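Long-range contacts in 2-dehydro-3-deoxy-D-arabinonate dehydratase (Sulfolobus solfataricus, PDB 2Q18), which dehydrates 2-dehydro-3-deoxy-D-arabinonate to 2,5-dioxopentanoate with the help of magnesium or calcium, a step in pentose oxidation: residues A[160-165]-A[186-191]; A[145-150]-A[251-256]. All blocks are in the same frame, centred on the assembly; numbering follows the deposited sequence.

Interaction 1. Residues A[160-165]-A[186-191]; sequences TIMDDV and GCCAFG
An antiparallel strand pair in the buried core of the FAH-family domain joins Met162 and Asp163 to Phe190 and Ala189. Met162 faces Phe190 as a non-hydrogen-bonded pair, whereas Asp163 and Ala189 form a hydrogen-bonded pair. Here Asp163 N gives a short, nearly straight bond to Ala189 O (2.7 Å), and Ala189 N returns a bond to Asp163 O at 3.2 Å. One further backbone bond follows, Val165 N reaching Cys187 O at 3.0 Å with a more bent geometry.

On the face carrying Met162, Cys188 and Phe190, the methionine does most of the packing. Its CG stands opposite the backbone N (chi1 -178°), and the chain, extended as far as SD, sets that atom 3.6 Å from Cys188 SG. A bend about the CG–SD bond (chi3 -79°) then carries CE to within 3.7 Å of Phe190 CB, where it approaches ring atoms CG and CD2 obliquely. Shortening Met162 to an alanine would remove SD and CE, and is likely to open a gap between Cys188 SG and Phe190 CB and leave the phenylalanine ring less firmly held.

These strands belong to the FAH-fold core that carries the metal site. Asp164, a magnesium ligand, projects from the same face as Met162; its carboxylate is held by salt bridges to Lys118 and to the substrate-binding Lys182. Lys118 also donates to Cys187 O, so one amine ties Asp164 to the loop leading into strand 188-191. On the other face, Asp163 and Ala189 bring their CB atoms to 4.2 Å. The aspartate carboxylate leads away from Ala189, and its OD1 accepts from the backbone N of Glu143, another magnesium ligand. Ile161 lies on this side too, its CB 3.3 Å from Gly191 O.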
loop_
_atom_site.group_PDB
_atom_site.type_symbol
_atom_site.label_atom_id
_atom_site.label_comp_id
_atom_site.label_asym_id
_atom_site.label_seq_id
_atom_site.Cartn_x
_atom_site.Cartn_y
_atom_site.Cartn_z
ATOM N N THR A 160 30.815 -4.986 -1.725
ATOM C CA THR A 160 30.795 -3.562 -2.020
ATOM C C THR A 160 31.913 -2.857 -1.237
ATOM O O THR A 160 32.565 -3.467 -0.380
ATOM C CB THR A 160 29.389 -2.943 -1.727
ATOM O OG1 THR A 160 29.263 -1.672 -2.378
ATOM C CG2 THR A 160 29.131 -2.787 -0.224
ATOM N N ILE A 161 32.143 -1.587 -1.550
ATOM C CA ILE A 161 33.080 -0.760 -0.795
ATOM C C ILE A 161 32.282 -0.029 0.270
ATOM O O ILE A 161 31.222 0.509 -0.027
ATOM C CB ILE A 161 33.760 0.297 -1.703
ATOM C CG1 ILE A 161 34.406 -0.366 -2.924
ATOM C CG2 ILE A 161 34.768 1.136 -0.904
ATOM C CD1 ILE A 161 34.730 0.607 -4.058
ATOM N N MET A 162 32.773 -0.000 1.505
ATOM C CA MET A 162 32.132 0.824 2.531
ATOM C C MET A 162 33.140 1.732 3.215
ATOM O O MET A 162 34.276 1.332 3.467
ATOM C CB MET A 162 31.376 -0.027 3.575
ATOM C CG MET A 162 30.639 0.791 4.674
ATOM S SD MET A 162 29.355 -0.124 5.609
ATOM C CE MET A 162 28.023 -0.072 4.411
ATOM N N ASP A 163 32.704 2.951 3.512
ATOM C CA ASP A 163 33.464 3.863 4.352
ATOM C C ASP A 163 32.796 3.902 5.718
ATOM O O ASP A 163 31.694 4.431 5.862
ATOM C CB ASP A 163 33.490 5.261 3.719
ATOM C CG ASP A 163 34.385 6.247 4.467
ATOM O OD1 ASP A 163 34.894 5.920 5.561
ATOM O OD2 ASP A 163 34.574 7.371 3.946
ATOM N N ASP A 164 33.468 3.333 6.716
ATOM C CA ASP A 164 33.023 3.422 8.102
ATOM C C ASP A 164 33.585 4.715 8.693
ATOM O O ASP A 164 34.668 4.722 9.281
ATOM C CB ASP A 164 33.480 2.177 8.893
ATOM C CG ASP A 164 33.128 2.240 10.383
ATOM O OD1 ASP A 164 32.498 3.218 10.840
ATOM O OD2 ASP A 164 33.498 1.296 11.115
ATOM N N VAL A 165 32.846 5.807 8.528
ATOM C CA VAL A 165 33.297 7.125 8.980
ATOM C C VAL A 165 33.277 7.167 10.512
ATOM O O VAL A 165 32.238 6.929 11.138
ATOM C CB VAL A 165 32.446 8.274 8.373
ATOM C CG1 VAL A 165 33.076 9.628 8.670
ATOM C CG2 VAL A 165 32.276 8.094 6.862
ATOM N N GLY A 186 25.063 10.537 7.982
ATOM C CA GLY A 186 26.220 10.542 7.092
ATOM C C GLY A 186 27.457 9.842 7.631
ATOM O O GLY A 186 28.572 10.113 7.176
ATOM N N CYS A 187 27.266 8.924 8.582
ATOM C CA CYS A 187 28.382 8.212 9.221
ATOM C C CYS A 187 28.927 7.084 8.353
ATOM O O CYS A 187 29.936 6.452 8.690
ATOM C CB CYS A 187 27.939 7.636 10.562
ATOM S SG CYS A 187 26.701 6.298 10.416
ATOM N N CYS A 188 28.260 6.837 7.233
ATOM C CA CYS A 188 28.481 5.621 6.476
ATOM C C CYS A 188 28.223 5.836 4.985
ATOM O O CYS A 188 27.215 6.436 4.613
ATOM C CB CYS A 188 27.522 4.550 7.022
ATOM S SG CYS A 188 27.721 2.972 6.294
ATOM N N ALA A 189 29.126 5.335 4.136
ATOM C CA ALA A 189 28.948 5.401 2.684
ATOM C C ALA A 189 29.295 4.079 2.029
ATOM O O ALA A 189 30.210 3.393 2.476
ATOM C CB ALA A 189 29.802 6.509 2.085
ATOM N N PHE A 190 28.580 3.723 0.964
ATOM C CA PHE A 190 28.884 2.482 0.250
ATOM C C PHE A 190 28.491 2.497 -1.220
ATOM O O PHE A 190 27.621 3.256 -1.639
ATOM C CB PHE A 190 28.297 1.248 0.972
ATOM C CG PHE A 190 26.797 1.130 0.876
ATOM C CD1 PHE A 190 26.213 0.315 -0.093
ATOM C CD2 PHE A 190 25.975 1.811 1.765
ATOM C CE1 PHE A 190 24.820 0.196 -0.182
ATOM C CE2 PHE A 190 24.583 1.700 1.680
ATOM C CZ PHE A 190 24.010 0.892 0.703
ATOM N N GLY A 191 29.138 1.627 -1.988
ATOM C CA GLY A 191 28.935 1.543 -3.423
ATOM C C GLY A 191 30.262 1.612 -4.160
ATOM O O GLY A 191 31.295 1.219 -3.610
#

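Interaction 2. Residues A[145-150]-A[251-256]; sequences ELAVVL and ILTTGT
Glu145 reaches across to Thr253 and Gly255 with a side chain extended beyond CG, and no other residue here has so much surface buried by the contact. Its OE2 is gripped from opposite faces of the carboxylate plane: Thr253 OG1 donates at 2.5 Å on the anti side, and Gly255 N at 3.0 Å from well above the plane. Together they restrict the turning of the carboxylate. Glu145 is a magnesium ligand of this FAH-family active site, and the adjoining Thr256 binds substrate, so segment 251-256 probably helps position the metal ligand while supplying a substrate-binding residue.

Ile251 packs on the face that also carries Ala147, Val149 and Thr253. Its CG2 meets Ala147 CB at 3.8 Å, and its side chain crosses that of Val149 obliquely, with CG1 nearest Val149 CG2. Leu252, on the other face, lies alongside Val148, with its CB 3.9 Å from Val148 CG2; Leu150 CD2 touches the same CB. Paired backbone bonds join Val148 and Leu252, Val148 N reaching Leu252 O at 2.8 Å. Past this pair, Leu146 O accepts from both Thr254 N (3.0 Å) and Thr254 OG1 (2.6 Å), while a water bridges Leu146 N, Thr254 OG1 and Gly255 O.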
loop_
_atom_site.group_PDB
_atom_site.type_symbol
_atom_site.label_atom_id
_atom_site.label_comp_id
_atom_site.label_asym_id
_atom_site.label_seq_id
_atom_site.Cartn_x
_atom_site.Cartn_y
_atom_site.Cartn_z
ATOM N N GLU A 145 36.935 -0.113 3.684
ATOM C CA GLU A 145 36.683 -1.516 4.001
ATOM C C GLU A 145 35.967 -2.254 2.883
ATOM O O GLU A 145 35.184 -1.669 2.136
ATOM C CB GLU A 145 35.858 -1.636 5.292
ATOM C CG GLU A 145 36.218 -0.620 6.373
ATOM C CD GLU A 145 35.697 -0.978 7.753
ATOM O OE1 GLU A 145 36.212 -0.400 8.733
ATOM O OE2 GLU A 145 34.787 -1.831 7.869
ATOM N N LEU A 146 36.261 -3.544 2.770
ATOM C CA LEU A 146 35.422 -4.453 2.009
ATOM C C LEU A 146 34.187 -4.744 2.864
ATOM O O LEU A 146 34.300 -4.991 4.065
ATOM C CB LEU A 146 36.175 -5.753 1.697
ATOM C CG LEU A 146 35.451 -6.790 0.831
ATOM C CD1 LEU A 146 35.289 -6.276 -0.600
ATOM C CD2 LEU A 146 36.188 -8.123 0.840
ATOM N N ALA A 147 33.013 -4.687 2.244
ATOM C CA ALA A 147 31.769 -4.996 2.934
ATOM C C ALA A 147 31.003 -6.067 2.168
ATOM O O ALA A 147 31.139 -6.178 0.949
ATOM C CB ALA A 147 30.922 -3.745 3.102
ATOM N N VAL A 148 30.215 -6.859 2.892
ATOM C CA VAL A 148 29.385 -7.900 2.279
ATOM C C VAL A 148 27.896 -7.622 2.474
ATOM O O VAL A 148 27.478 -7.147 3.534
ATOM C CB VAL A 148 29.720 -9.325 2.814
ATOM C CG1 VAL A 148 31.062 -9.802 2.268
ATOM C CG2 VAL A 148 29.710 -9.367 4.342
ATOM N N VAL A 149 27.113 -7.907 1.439
ATOM C CA VAL A 149 25.657 -7.880 1.537
ATOM C C VAL A 149 25.196 -9.299 1.887
ATOM O O VAL A 149 25.632 -10.271 1.270
ATOM C CB VAL A 149 24.988 -7.392 0.224
ATOM C CG1 VAL A 149 23.474 -7.291 0.392
ATOM C CG2 VAL A 149 25.558 -6.032 -0.215
ATOM N N LEU A 150 24.309 -9.400 2.873
ATOM C CA LEU A 150 23.910 -10.684 3.457
ATOM C C LEU A 150 22.413 -10.950 3.341
ATOM O O LEU A 150 21.613 -10.017 3.402
ATOM C CB LEU A 150 24.276 -10.688 4.944
ATOM C CG LEU A 150 25.599 -11.218 5.506
ATOM C CD1 LEU A 150 26.731 -11.353 4.488
ATOM C CD2 LEU A 150 26.015 -10.382 6.719
ATOM N N ILE A 251 24.129 -5.215 5.548
ATOM C CA ILE A 251 25.532 -5.064 5.182
ATOM C C ILE A 251 26.432 -5.221 6.399
ATOM O O ILE A 251 26.192 -4.621 7.448
ATOM C CB ILE A 251 25.813 -3.723 4.448
ATOM C CG1 ILE A 251 25.103 -3.709 3.090
ATOM C CG2 ILE A 251 27.323 -3.517 4.256
ATOM C CD1 ILE A 251 25.188 -2.372 2.348
ATOM N N LEU A 252 27.457 -6.054 6.248
ATOM C CA LEU A 252 28.512 -6.171 7.244
ATOM C C LEU A 252 29.820 -5.670 6.649
ATOM O O LEU A 252 30.289 -6.188 5.634
ATOM C CB LEU A 252 28.669 -7.622 7.722
ATOM C CG LEU A 252 29.882 -7.943 8.606
ATOM C CD1 LEU A 252 29.800 -7.269 9.978
ATOM C CD2 LEU A 252 30.042 -9.448 8.761
ATOM N N THR A 253 30.398 -4.661 7.286
ATOM C CA THR A 253 31.681 -4.127 6.855
ATOM C C THR A 253 32.810 -4.746 7.694
ATOM O O THR A 253 32.697 -4.872 8.915
ATOM C CB THR A 253 31.685 -2.571 6.815
ATOM O OG1 THR A 253 32.910 -2.104 6.239
ATOM C CG2 THR A 253 31.480 -1.953 8.199
ATOM N N THR A 254 33.883 -5.155 7.025
ATOM C CA THR A 254 34.801 -6.153 7.586
ATOM C C THR A 254 36.083 -5.640 8.265
ATOM O O THR A 254 37.040 -6.403 8.447
ATOM C CB THR A 254 35.153 -7.221 6.531
ATOM O OG1 THR A 254 35.852 -6.608 5.444
ATOM C CG2 THR A 254 33.881 -7.892 6.000
ATOM N N GLY A 255 36.093 -4.368 8.660
ATOM C CA GLY A 255 37.262 -3.764 9.316
ATOM C C GLY A 255 38.211 -3.077 8.346
ATOM O O GLY A 255 38.081 -3.225 7.128
ATOM N N THR A 256 39.167 -2.318 8.882
ATOM C CA THR A 256 40.141 -1.610 8.041
ATOM C C THR A 256 41.592 -1.811 8.487
ATOM O O THR A 256 41.863 -2.069 9.661
ATOM C CB THR A 256 39.837 -0.088 7.946
ATOM O OG1 THR A 256 40.575 0.476 6.856
ATOM C CG2 THR A 256 40.211 0.645 9.237
HETATM O O HOH W 1 37.984 -4.773 5.097
#

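In the fold
Of the strands involved, 140-150 comes first from the N terminus and is followed directly by its antiparallel neighbour, strand 156-167. Interaction 1 then closes a 20-residue loop, just over half helical, bringing 186-191 back against 160-165. A much longer excursion ends when 251-256 returns to 145-150, so interaction 1 is nested within the loop closed by interaction 2. The resulting strand order is 250-253, 140-150, 156-167, 188-195, with the two contacts on the outer seams and the 140-150/156-167 pairing between them. Here backbone bonds join Ala147 to Thr160 and Glu145 to Met162, and Met162 also packs on Ile251 and Thr253. These adjacent strands bring the magnesium ligands Glu145 and Asp164 together.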